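Local coordinates for protein leucine aminopeptidase 2, chloroplastic (Streptomyces sp. BC16019, PDB 5LHJ) that takes part in maturing the peptide bottromycin as a manganese-binding metalloaminopeptidase of the M17 family, probably by removing an N-terminal residue from a peptide precursor, at residues 228-233 and 314-319; 321-326 and 337-342; 127-132 and 167-172; 114-119 and 160-165; 50-55 and 66-71. All blocks are in the same frame, centred on the assembly; numbering follows the deposited sequence.

Contact 1: 228-233 and 314-319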
# COMPACT_ATOMS: atom_id res chain seq x y z
N THR A 228 -30.99 8.87 -9.73
CA THR A 228 -31.55 9.03 -8.37
C THR A 228 -30.83 8.13 -7.33
O THR A 228 -30.58 8.59 -6.23
CB THR A 228 -33.08 8.87 -8.35
OG1 THR A 228 -33.45 7.65 -8.95
CG2 THR A 228 -33.72 9.96 -9.15
N ALA A 229 -30.43 6.91 -7.71
CA ALA A 229 -29.68 6.03 -6.79
C ALA A 229 -28.29 6.56 -6.44
O ALA A 229 -27.90 6.58 -5.25
CB ALA A 229 -29.56 4.63 -7.38
N VAL A 230 -27.55 6.96 -7.47
CA VAL A 230 -26.20 7.49 -7.29
C VAL A 230 -26.25 8.79 -6.48
O VAL A 230 -25.44 8.99 -5.59
CB VAL A 230 -25.50 7.70 -8.64
CG1 VAL A 230 -24.27 8.60 -8.52
CG2 VAL A 230 -25.14 6.34 -9.24
N GLY A 231 -27.23 9.65 -6.77
CA GLY A 231 -27.30 10.97 -6.18
C GLY A 231 -27.83 11.03 -4.76
O GLY A 231 -27.77 12.08 -4.14
N ARG A 232 -28.37 9.93 -4.24
CA ARG A 232 -29.11 10.01 -2.98
C ARG A 232 -28.28 10.25 -1.71
O ARG A 232 -28.79 10.84 -0.76
CB ARG A 232 -30.01 8.80 -2.79
CG ARG A 232 -29.33 7.53 -2.34
CD ARG A 232 -30.40 6.54 -1.90
NE ARG A 232 -29.85 5.30 -1.36
CZ ARG A 232 -29.41 4.27 -2.09
NH1 ARG A 232 -29.41 4.33 -3.43
NH2 ARG A 232 -28.97 3.18 -1.48
N GLY A 233 -27.03 9.78 -1.69
CA GLY A 233 -26.19 9.96 -0.49
C GLY A 233 -25.92 11.43 -0.14
O GLY A 233 -25.91 11.83 1.03
N ALA A 314 -25.55 15.32 -10.56
CA ALA A 314 -25.60 14.76 -9.20
C ALA A 314 -24.24 14.84 -8.52
O ALA A 314 -23.23 15.08 -9.17
CB ALA A 314 -26.07 13.31 -9.24
N GLU A 315 -24.24 14.67 -7.20
CA GLU A 315 -23.02 14.42 -6.44
C GLU A 315 -22.96 12.94 -6.03
O GLU A 315 -24.00 12.34 -5.79
CB GLU A 315 -22.95 15.25 -5.16
CG GLU A 315 -22.80 16.75 -5.32
CD GLU A 315 -22.53 17.45 -4.00
OE1 GLU A 315 -22.84 16.88 -2.92
OE2 GLU A 315 -22.02 18.59 -4.02
N ASN A 316 -21.76 12.37 -5.97
CA ASN A 316 -21.54 11.02 -5.45
C ASN A 316 -20.80 11.13 -4.11
O ASN A 316 -19.60 11.41 -4.08
CB ASN A 316 -20.72 10.21 -6.47
CG ASN A 316 -20.59 8.73 -6.10
OD1 ASN A 316 -21.39 8.19 -5.34
ND2 ASN A 316 -19.59 8.07 -6.66
N MET A 317 -21.52 10.94 -3.00
CA MET A 317 -20.99 11.18 -1.65
C MET A 317 -21.19 9.96 -0.74
O MET A 317 -22.17 9.24 -0.91
CB MET A 317 -21.71 12.38 -1.00
CG MET A 317 -21.49 13.74 -1.64
SD MET A 317 -19.86 14.38 -1.24
CE MET A 317 -20.18 15.40 0.19
N PRO A 318 -20.29 9.74 0.24
CA PRO A 318 -20.58 8.76 1.28
C PRO A 318 -21.53 9.36 2.32
O PRO A 318 -21.50 10.57 2.58
CB PRO A 318 -19.20 8.51 1.89
CG PRO A 318 -18.54 9.85 1.82
CD PRO A 318 -19.10 10.54 0.58
N ASP A 319 -22.37 8.52 2.91
CA ASP A 319 -23.46 8.98 3.77
C ASP A 319 -24.18 7.76 4.29
O ASP A 319 -24.10 6.68 3.68
CB ASP A 319 -24.46 9.81 2.96
CG ASP A 319 -25.47 10.51 3.83
OD1 ASP A 319 -25.08 11.49 4.49
OD2 ASP A 319 -26.66 10.08 3.85
O HOH W 1 -24.47 10.78 -3.51
O HOH W 2 -26.83 14.45 -5.79
O HOH W 3 -28.81 10.47 2.17

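Contact 2: 321-326 and 337-342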
# COMPACT_ATOMS: atom_id res chain seq x y z
N GLY A 321 -27.23 7.21 4.03
CA GLY A 321 -28.19 6.83 2.99
C GLY A 321 -27.62 6.66 1.59
O GLY A 321 -28.37 6.70 0.63
N ALA A 322 -26.31 6.42 1.47
CA ALA A 322 -25.65 6.35 0.16
C ALA A 322 -25.81 4.99 -0.52
O ALA A 322 -26.03 3.97 0.13
CB ALA A 322 -24.17 6.67 0.29
N LEU A 323 -25.67 5.00 -1.84
CA LEU A 323 -25.71 3.78 -2.65
C LEU A 323 -24.73 2.73 -2.13
O LEU A 323 -23.57 3.06 -1.85
CB LEU A 323 -25.38 4.12 -4.10
CG LEU A 323 -25.52 3.00 -5.14
CD1 LEU A 323 -26.88 2.33 -5.15
CD2 LEU A 323 -25.23 3.57 -6.51
N ARG A 324 -25.19 1.50 -1.96
CA ARG A 324 -24.39 0.45 -1.33
C ARG A 324 -23.83 -0.52 -2.36
O ARG A 324 -24.49 -0.84 -3.33
CB ARG A 324 -25.23 -0.36 -0.33
CG ARG A 324 -25.76 0.41 0.89
CD ARG A 324 -26.96 -0.28 1.54
NE ARG A 324 -28.10 -0.01 0.68
CZ ARG A 324 -29.29 0.43 1.02
NH1 ARG A 324 -29.69 0.59 2.29
NH2 ARG A 324 -30.14 0.66 0.03
N VAL A 325 -22.64 -1.04 -2.09
CA VAL A 325 -22.11 -2.17 -2.84
C VAL A 325 -23.06 -3.36 -2.68
O VAL A 325 -23.46 -3.69 -1.55
CB VAL A 325 -20.69 -2.55 -2.36
CG1 VAL A 325 -20.21 -3.85 -3.01
CG2 VAL A 325 -19.72 -1.41 -2.64
N GLY A 326 -23.44 -3.98 -3.79
CA GLY A 326 -24.41 -5.09 -3.78
C GLY A 326 -25.83 -4.68 -4.14
O GLY A 326 -26.66 -5.54 -4.46
N THR A 337 -28.73 -3.61 -13.09
CA THR A 337 -27.29 -3.48 -12.85
C THR A 337 -26.98 -3.68 -11.38
O THR A 337 -27.61 -3.05 -10.53
CB THR A 337 -26.77 -2.10 -13.27
OG1 THR A 337 -27.00 -1.91 -14.68
CG2 THR A 337 -25.30 -1.92 -12.97
N GLU A 338 -25.99 -4.52 -11.12
CA GLU A 338 -25.45 -4.73 -9.79
C GLU A 338 -24.30 -3.76 -9.54
O GLU A 338 -23.37 -3.69 -10.35
CB GLU A 338 -24.93 -6.16 -9.64
CG GLU A 338 -24.43 -6.48 -8.24
CD GLU A 338 -23.76 -7.84 -8.12
OE1 GLU A 338 -23.38 -8.46 -9.14
OE2 GLU A 338 -23.59 -8.27 -6.96
N ILE A 339 -24.37 -3.03 -8.43
CA ILE A 339 -23.34 -2.07 -8.03
C ILE A 339 -22.23 -2.83 -7.32
O ILE A 339 -22.33 -3.15 -6.13
CB ILE A 339 -23.88 -0.93 -7.13
CG1 ILE A 339 -25.08 -0.23 -7.80
CG2 ILE A 339 -22.76 0.08 -6.80
CD1 ILE A 339 -24.81 0.37 -9.17
N THR A 340 -21.16 -3.13 -8.04
CA THR A 340 -20.02 -3.81 -7.43
C THR A 340 -18.91 -2.85 -6.97
O THR A 340 -18.02 -3.26 -6.23
CB THR A 340 -19.44 -4.85 -8.40
OG1 THR A 340 -19.13 -4.22 -9.64
CG2 THR A 340 -20.48 -5.97 -8.65
N HIS A 341 -18.96 -1.59 -7.41
CA HIS A 341 -18.02 -0.56 -6.94
C HIS A 341 -18.72 0.79 -7.11
O HIS A 341 -19.12 1.12 -8.23
CB HIS A 341 -16.70 -0.63 -7.76
CG HIS A 341 -15.53 0.04 -7.09
ND1 HIS A 341 -15.53 1.38 -6.78
CD2 HIS A 341 -14.33 -0.43 -6.69
CE1 HIS A 341 -14.39 1.71 -6.21
NE2 HIS A 341 -13.64 0.62 -6.12
N THR A 342 -18.86 1.55 -6.02
CA THR A 342 -19.58 2.83 -6.07
C THR A 342 -18.84 3.96 -6.81
O THR A 342 -19.44 4.98 -7.13
CB THR A 342 -19.99 3.33 -4.67
OG1 THR A 342 -18.82 3.67 -3.91
CG2 THR A 342 -20.82 2.29 -3.94
O HOH W 4 -25.84 -8.13 -5.10

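Contact 3: 127-132 and 167-172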
# COMPACT_ATOMS: atom_id res chain seq x y z
N ARG A 127 -6.28 29.79 -41.18
CA ARG A 127 -5.34 30.59 -40.37
C ARG A 127 -6.08 31.57 -39.47
O ARG A 127 -5.80 31.65 -38.27
CB ARG A 127 -4.35 31.36 -41.26
CG ARG A 127 -3.42 30.46 -42.05
CD ARG A 127 -2.25 31.21 -42.67
NE ARG A 127 -2.60 32.42 -43.40
CZ ARG A 127 -2.71 32.55 -44.73
NH1 ARG A 127 -2.58 31.52 -45.56
NH2 ARG A 127 -3.00 33.74 -45.23
N ALA A 128 -7.04 32.29 -40.05
CA ALA A 128 -7.80 33.30 -39.30
C ALA A 128 -8.60 32.69 -38.14
O ALA A 128 -8.59 33.22 -37.03
CB ALA A 128 -8.71 34.11 -40.23
N ARG A 129 -9.27 31.58 -38.42
CA ARG A 129 -10.07 30.87 -37.41
C ARG A 129 -9.18 30.40 -36.24
O ARG A 129 -9.53 30.60 -35.06
CB ARG A 129 -10.80 29.69 -38.05
CG ARG A 129 -11.86 29.03 -37.16
CD ARG A 129 -12.56 27.86 -37.85
NE ARG A 129 -13.14 28.28 -39.12
CZ ARG A 129 -12.69 28.00 -40.35
NH1 ARG A 129 -11.63 27.21 -40.57
NH2 ARG A 129 -13.33 28.51 -41.41
N ALA A 130 -8.04 29.82 -36.58
CA ALA A 130 -7.10 29.30 -35.58
C ALA A 130 -6.47 30.40 -34.72
O ALA A 130 -6.34 30.24 -33.50
CB ALA A 130 -6.02 28.45 -36.23
N VAL A 131 -6.07 31.51 -35.34
CA VAL A 131 -5.49 32.63 -34.61
C VAL A 131 -6.52 33.23 -33.65
O VAL A 131 -6.19 33.52 -32.49
CB VAL A 131 -4.93 33.70 -35.57
CG1 VAL A 131 -4.53 34.97 -34.83
CG2 VAL A 131 -3.71 33.14 -36.32
N ALA A 132 -7.76 33.42 -34.11
CA ALA A 132 -8.82 33.93 -33.24
C ALA A 132 -9.05 33.01 -32.04
O ALA A 132 -9.17 33.48 -30.90
CB ALA A 132 -10.11 34.12 -34.02
N VAL A 167 -12.87 34.58 -38.42
CA VAL A 167 -12.54 35.16 -37.11
C VAL A 167 -13.73 35.01 -36.15
O VAL A 167 -13.57 34.55 -35.02
CB VAL A 167 -12.10 36.64 -37.21
CG1 VAL A 167 -11.98 37.27 -35.82
CG2 VAL A 167 -10.77 36.74 -37.95
N ALA A 168 -14.92 35.36 -36.64
CA ALA A 168 -16.14 35.23 -35.83
C ALA A 168 -16.40 33.80 -35.39
O ALA A 168 -16.76 33.58 -34.23
CB ALA A 168 -17.35 35.79 -36.60
N GLU A 169 -16.21 32.84 -36.30
CA GLU A 169 -16.38 31.41 -36.01
C GLU A 169 -15.39 30.96 -34.92
O GLU A 169 -15.77 30.26 -33.98
CB GLU A 169 -16.14 30.54 -37.26
CG GLU A 169 -17.25 30.53 -38.31
CD GLU A 169 -16.86 29.81 -39.61
OE1 GLU A 169 -15.81 29.10 -39.65
OE2 GLU A 169 -17.60 29.97 -40.60
N GLY A 170 -14.14 31.38 -35.05
CA GLY A 170 -13.10 31.02 -34.08
C GLY A 170 -13.34 31.62 -32.70
O GLY A 170 -13.19 30.94 -31.70
N LEU A 171 -13.68 32.90 -32.65
CA LEU A 171 -14.01 33.54 -31.37
C LEU A 171 -15.16 32.82 -30.67
O LEU A 171 -15.09 32.55 -29.47
CB LEU A 171 -14.34 35.03 -31.55
CG LEU A 171 -13.24 35.98 -32.05
CD1 LEU A 171 -13.80 37.38 -32.28
CD2 LEU A 171 -12.02 36.06 -31.15
N ALA A 172 -16.18 32.45 -31.43
CA ALA A 172 -17.34 31.79 -30.84
C ALA A 172 -17.01 30.39 -30.30
O ALA A 172 -17.47 30.02 -29.22
CB ALA A 172 -18.48 31.74 -31.84

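Contact 4: 114-119 and 160-165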
# COMPACT_ATOMS: atom_id res chain seq x y z
N LEU A 114 -0.72 37.46 -37.32
CA LEU A 114 -0.24 36.10 -37.60
C LEU A 114 -0.93 35.44 -38.79
O LEU A 114 -0.29 34.72 -39.56
CB LEU A 114 -0.41 35.19 -36.37
CG LEU A 114 0.23 35.61 -35.05
CD1 LEU A 114 -0.12 34.58 -33.99
CD2 LEU A 114 1.74 35.77 -35.12
N ALA A 115 -2.24 35.65 -38.94
CA ALA A 115 -3.00 35.00 -40.01
C ALA A 115 -2.67 35.55 -41.41
O ALA A 115 -3.07 34.95 -42.41
CB ALA A 115 -4.50 35.09 -39.75
N LEU A 116 -1.96 36.68 -41.47
CA LEU A 116 -1.47 37.24 -42.73
C LEU A 116 -0.25 36.51 -43.27
O LEU A 116 0.04 36.60 -44.46
CB LEU A 116 -1.15 38.73 -42.58
CG LEU A 116 -2.33 39.62 -42.19
CD1 LEU A 116 -1.90 41.06 -41.94
CD2 LEU A 116 -3.43 39.56 -43.23
N ALA A 117 0.47 35.80 -42.41
CA ALA A 117 1.60 34.98 -42.86
C ALA A 117 1.11 33.87 -43.80
O ALA A 117 0.33 32.99 -43.40
CB ALA A 117 2.35 34.39 -41.67
N ASP A 118 1.52 33.95 -45.06
CA ASP A 118 1.16 32.95 -46.06
C ASP A 118 2.43 32.18 -46.43
O ASP A 118 3.51 32.46 -45.91
CB ASP A 118 0.45 33.58 -47.28
CG ASP A 118 1.28 34.66 -47.98
OD1 ASP A 118 2.48 34.82 -47.69
OD2 ASP A 118 0.71 35.36 -48.84
N GLY A 119 2.32 31.20 -47.30
CA GLY A 119 3.48 30.39 -47.63
C GLY A 119 3.36 28.99 -47.07
O GLY A 119 3.94 28.08 -47.64
N ALA A 160 -5.99 40.65 -37.45
CA ALA A 160 -5.91 41.23 -38.80
C ALA A 160 -6.04 40.15 -39.87
O ALA A 160 -5.29 39.17 -39.88
CB ALA A 160 -4.61 42.00 -38.98
N THR A 161 -7.03 40.32 -40.75
CA THR A 161 -7.29 39.39 -41.86
C THR A 161 -8.55 39.87 -42.58
O THR A 161 -9.44 40.42 -41.94
CB THR A 161 -7.52 37.93 -41.40
OG1 THR A 161 -7.90 37.10 -42.51
CG2 THR A 161 -8.60 37.83 -40.31
N PRO A 162 -8.62 39.67 -43.91
CA PRO A 162 -9.93 39.84 -44.58
C PRO A 162 -10.97 38.76 -44.25
O PRO A 162 -12.15 38.96 -44.56
CB PRO A 162 -9.57 39.81 -46.08
CG PRO A 162 -8.27 39.09 -46.15
CD PRO A 162 -7.55 39.33 -44.86
N GLU A 163 -10.56 37.65 -43.64
CA GLU A 163 -11.45 36.51 -43.36
C GLU A 163 -12.28 36.74 -42.09
O GLU A 163 -12.12 36.04 -41.08
CB GLU A 163 -10.63 35.22 -43.24
CG GLU A 163 -9.82 34.87 -44.48
CD GLU A 163 -10.65 34.42 -45.67
OE1 GLU A 163 -11.78 33.94 -45.49
OE2 GLU A 163 -10.16 34.54 -46.80
N ARG A 164 -13.20 37.70 -42.15
CA ARG A 164 -13.94 38.10 -40.95
C ARG A 164 -14.91 37.04 -40.45
O ARG A 164 -15.09 36.89 -39.24
CB ARG A 164 -14.69 39.43 -41.17
CG ARG A 164 -13.85 40.58 -41.69
CD ARG A 164 -12.48 40.73 -41.02
NE ARG A 164 -12.58 40.87 -39.57
CZ ARG A 164 -11.55 40.84 -38.71
NH1 ARG A 164 -11.78 40.97 -37.41
NH2 ARG A 164 -10.30 40.68 -39.14
N ARG A 165 -15.51 36.28 -41.36
CA ARG A 165 -16.40 35.17 -40.99
C ARG A 165 -15.62 34.14 -40.17
O ARG A 165 -16.09 33.70 -39.12
CB ARG A 165 -17.02 34.54 -42.24
CG ARG A 165 -17.73 33.20 -42.06
CD ARG A 165 -19.14 33.35 -41.54
NE ARG A 165 -20.05 33.82 -42.58
CZ ARG A 165 -21.35 34.08 -42.39
NH1 ARG A 165 -21.91 33.93 -41.18
NH2 ARG A 165 -22.09 34.51 -43.41
O HOH W 5 -3.85 37.77 -37.99
O HOH W 6 -5.83 35.71 -43.39

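Contact 5: 50-55 and 66-71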
# COMPACT_ATOMS: atom_id res chain seq x y z
N GLY A 50 14.81 41.82 -37.78
CA GLY A 50 15.90 42.78 -37.56
C GLY A 50 17.10 42.21 -36.83
O GLY A 50 17.09 41.06 -36.36
N ALA A 51 18.14 43.03 -36.71
CA ALA A 51 19.37 42.61 -36.05
C ALA A 51 19.13 42.28 -34.56
O ALA A 51 19.64 41.28 -34.07
CB ALA A 51 20.46 43.67 -36.21
N PHE A 52 18.37 43.13 -33.87
CA PHE A 52 18.08 42.89 -32.45
C PHE A 52 17.45 41.51 -32.24
O PHE A 52 17.89 40.76 -31.37
CB PHE A 52 17.19 43.97 -31.86
CG PHE A 52 16.79 43.70 -30.43
CD1 PHE A 52 17.73 43.74 -29.41
CD2 PHE A 52 15.48 43.35 -30.11
CE1 PHE A 52 17.37 43.46 -28.10
CE2 PHE A 52 15.12 43.08 -28.80
CZ PHE A 52 16.06 43.15 -27.79
N SER A 53 16.45 41.19 -33.05
CA SER A 53 15.76 39.90 -32.99
C SER A 53 16.72 38.72 -33.20
O SER A 53 16.68 37.76 -32.43
CB SER A 53 14.63 39.87 -34.03
OG SER A 53 13.81 38.73 -33.85
N ARG A 54 17.60 38.82 -34.20
CA ARG A 54 18.65 37.81 -34.41
C ARG A 54 19.59 37.69 -33.21
O ARG A 54 19.91 36.59 -32.77
CB ARG A 54 19.47 38.12 -35.67
CG ARG A 54 18.72 37.90 -36.97
CD ARG A 54 19.66 37.86 -38.18
NE ARG A 54 20.42 39.11 -38.35
CZ ARG A 54 19.94 40.23 -38.91
NH1 ARG A 54 18.69 40.30 -39.37
NH2 ARG A 54 20.74 41.29 -39.01
N ARG A 55 20.01 38.84 -32.66
CA ARG A 55 20.92 38.87 -31.50
C ARG A 55 20.31 38.25 -30.24
O ARG A 55 21.05 37.78 -29.38
CB ARG A 55 21.36 40.31 -31.20
CG ARG A 55 22.32 40.87 -32.24
CD ARG A 55 22.33 42.39 -32.22
NE ARG A 55 23.15 42.93 -33.31
CZ ARG A 55 23.11 44.18 -33.78
NH1 ARG A 55 22.29 45.09 -33.26
NH2 ARG A 55 23.91 44.52 -34.78
N VAL A 66 9.93 36.91 -29.44
CA VAL A 66 10.92 37.94 -29.07
C VAL A 66 10.33 39.32 -29.30
O VAL A 66 9.95 39.65 -30.42
CB VAL A 66 12.22 37.78 -29.88
CG1 VAL A 66 13.22 38.86 -29.49
CG2 VAL A 66 12.82 36.40 -29.62
N ALA A 67 10.25 40.11 -28.23
CA ALA A 67 9.70 41.46 -28.27
C ALA A 67 10.77 42.47 -28.59
O ALA A 67 11.91 42.34 -28.13
CB ALA A 67 9.05 41.81 -26.95
N GLU A 68 10.41 43.50 -29.35
CA GLU A 68 11.34 44.58 -29.67
C GLU A 68 10.59 45.89 -29.86
O GLU A 68 9.38 45.87 -30.05
CB GLU A 68 12.09 44.25 -30.95
CG GLU A 68 11.21 44.19 -32.19
CD GLU A 68 11.95 43.68 -33.40
OE1 GLU A 68 12.82 42.79 -33.24
OE2 GLU A 68 11.67 44.17 -34.50
N PRO A 69 11.30 47.02 -29.82
CA PRO A 69 10.65 48.28 -30.17
C PRO A 69 10.16 48.31 -31.62
O PRO A 69 10.78 47.72 -32.50
CB PRO A 69 11.75 49.33 -29.96
CG PRO A 69 12.75 48.70 -29.06
CD PRO A 69 12.67 47.22 -29.29
N SER A 70 9.03 48.99 -31.84
CA SER A 70 8.54 49.26 -33.18
C SER A 70 9.55 50.16 -33.93
O SER A 70 10.39 50.78 -33.30
CB SER A 70 7.19 49.96 -33.10
OG SER A 70 7.30 51.20 -32.44
N ALA A 71 9.43 50.23 -35.25
CA ALA A 71 10.38 51.01 -36.07
C ALA A 71 10.48 52.48 -35.62
O ALA A 71 11.58 53.02 -35.53
CB ALA A 71 10.02 50.93 -37.54
O HOH W 7 11.94 42.53 -36.77
O HOH W 8 15.05 43.07 -34.60
O HOH W 9 12.05 40.18 -32.33

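Contact 1: 228-233 and 314-319
Gly233 O abuts the side chain of Asp319, with CB and CG each 3.1 Å away; both Gly233 O and Asp319 OD2 are acceptors, so no direct hydrogen bond joins them. The aspartate has CG anti to its own amide nitrogen (chi1 -170°), which swings the carboxylate across to the 228-233 segment. Water 3 spans the rest, 2.8 Å from Asp319 OD2 and also placed to donate to Arg232 O, although more acceptors surround it than it has protons. Gly321 N binds OD2 as well, and OD1 accepts from Gly320 N of a second subunit while facing Asp319 OD1 of two neighbouring copies, a crowding of carboxylates that may raise their pKa. With an alanine at this position, water 3 and the two glycine amides would probably be left without their carboxylate acceptor. Within strand 306-316, Ala314 CB points at Gly231 CA from 4.0 Å, and Gly231 CA directs its hydrogen at Glu315 O (3.6 Å, 173° at the hydrogen). A side chain on Gly231 would press tightly on Ala314 CB, and one on Gly233 would clash with Met317 O. Water 1 accepts from Met317 N at 3.0 Å and lies near Val230 O and Glu315 O; water 2 links Gly231 O to Glu315 N. Asn316 holds its amide anti to its backbone N (chi1 -173°), OD1 passing Val230 while ND2 binds Asp266 OD1. Since Asp266 is a manganese ligand, this is second-shell packing at the end of strand 306-316, beside the dinuclear manganese site, empty in this chain, of the M17 catalytic domain.

Contact 2: 321-326 and 337-342
Leu323 and Ile339 reach for one another tip to tip, Leu323 CD2 lying 4.0 Å from Ile339 CG1. The leucine side chain gets there because CG is anti to the backbone N (chi1 -173°), while Leu323 O turns to Thr342 and has CG2 at 3.5 Å. That methyl is on offer because the OG1 of Thr342 is directed elsewhere, to Gly268 O and Ser271 N. At Arg324 it is the carbonyl that matters: its O is 3.8 Å from Ile339 CB, whereas the side chain starts away from the 337-342 segment and pairs with Asp327 and with Glu315 of a neighbouring subunit. Segment 321-326 leads into strand 328-330 and segment 337-342 runs out of strand 336-338, so the contact lies at the open end of this antiparallel hairpin, where Ile339 also has a backbone bond to Asp327, just before the manganese ligands Asp343 and Glu345. Val325 follows with CA 3.4 Å from Ile339 O, a CA-H...O contact, and its CG2 meets Thr342 CG2 at 4.1 Å, the two side chains crossing at about a right angle. Gly326 N then donates to Ile339 O at 2.7 Å; the bond is almost straight (177°), and the donor lies nearly along the C=O axis. The positive phi of Gly326 (99°) calls for glycine. Water 4 donates to Gly326 O (2.8 Å) and to Glu338 OE2 (2.9 Å), while Glu338 OE1 is held by Ser426.

Contact 3: 127-132 and 167-172
Ala132 CB fits between two apolar side chains of the facing helix, 4.1 Å from Val167 CG1 and 4.0 Å from Leu171 CD2. One turn back, Ala128 CB meets the other branch of the same valine, CG2, also at 4.0 Å. Such small residues let the helices close in: the axes of the short segments approach to 7.3 Å and run at 32° to each other, and Arg129 O is 3.7 Å from Gly170 CA. A CB on Gly170 would clash with that carbonyl, so the absence of a side chain is what makes this spacing possible. At the polar edge Arg129 bends at chi3 and brings NE to Glu169 OE1 at 2.8 Å (147° at the hydrogen). NH2 adds a weak bond of 3.1 Å to the same oxygen, and guanidinium and carboxylate are only 18° from coplanar, which would hold the arginine end from turning; Glu126 takes its NH1. Around this pairing, Val131 packs on Phe93 and Ala97 of helix 90-102, Val131 and Val167 both touch Val159 of strand 156-159, and Ala168 and Ala172 lie against Arg300 of helix 286-301, so helix 164-185 joins the N-terminal domain to the catalytic domain.

Contact 4: 114-119 and 160-165
Leu116 and Ala160 meet where two turns leave neighbouring parallel strands of the macro-type N-terminal domain, 109-112 and 156-159; the second turn is an ST turn that opens helix 164-185. The leucine folds over this turn: with CG beside its backbone N (chi1 -61°), CG lies 3.8 Å from Ala160 O, CD1 reaches Ala160 CB at 4.1 Å and CD2 reaches Thr161 CA, also at 4.1 Å. No hydrogen bond passes directly between the segments, and two waters do that work. Water 5 accepts from Ala115 N and donates to Ala160 O, each at 2.8 Å. Water 6 donates to Ala115 O, which also accepts from Arg127 NE, and stands 2.6 Å from Thr161 OG1. The same hydroxyl takes Glu163 N at 2.9 Å, closing the ST turn, and Arg164 NH2 reaches back to Thr161 O at 2.9 Å and also bonds to Val159 O. The bond to Thr161 O is nearly straight (170°), with the donor on a lone pair in the carbonyl plane. Only 158 Å² is buried in total, and Leu116 itself is exposed. Apolar contact thus comes mainly from Leu116, while the polar backbone groups meet through water rather than directly.

Contact 5: 50-55 and 66-71
Glu68 OE1 sits 3.5 Å from Ser53 CB and is gripped by two waters: water 8 donates to it at 2.6 Å and water 9 at 2.9 Å. Water 8 in turn accepts from Ser53 N (2.8 Å), and water 9 accepts from Ser53 OG while giving its second proton to Val66 O. The other carboxylate oxygen, OE2, receives water 7 at 2.8 Å, which accepts from Gly50 N. Through these relays the carboxylate faces the first turn of helix 51-55, whose N-cap is Gly50, so the helix end is likely to stabilise its negative charge. Glu68 places CG between its backbone N and carbonyl carbon (chi1 66°) and runs extended beyond, past the phenyl ring. In fold terms, a short helix lies on strand 65-69, an outermost strand, within this chain, of the N-terminal domain's five-stranded sheet, with the two axes 8.9 Å apart and running roughly antiparallel. Phe52 comes off the helix with its ring anti to the backbone N (chi1 175°) and presents its edge to Ala67 O, CE2 meeting it at 3.4 Å in the ring plane; CD2 lies 3.6 Å from Glu68 CB. Ring and carboxylate planes are 56° apart, so the two groups do not stack. With an alanine in place of Phe52, the gap beside Glu68 CB would probably give the glutamate chain freedom to turn away from its waters. Phe52 also packs on Glu68 of a neighbouring subunit, Pro69 on Phe52 of that subunit, and Arg55 NH1 donates to Gly73 O of the same neighbour, placing the contact at a subunit interface.

Contact 1 is buried, beside the manganese site; contact 2, partly buried, touches it through Asn316 ND2 and Thr342 O in the same catalytic domain, their centres about 11 Å apart. Contacts 3 and 4 form a second pair across the chain's centre, the former partly buried, the latter at the surface: both use helix 164-185, and Thr161 of contact 4 packs on Ala128 and Val167 of contact 3. Contact 5, also at the surface, is most remote from the metal end, about 59 Å from contact 1 between centres. Waters bridge contacts 1, 2, 4 and 5; contact 2 adds a direct backbone bond, and contact 3 has a salt bridge. Other subunits reach contacts 1, 2 and 5.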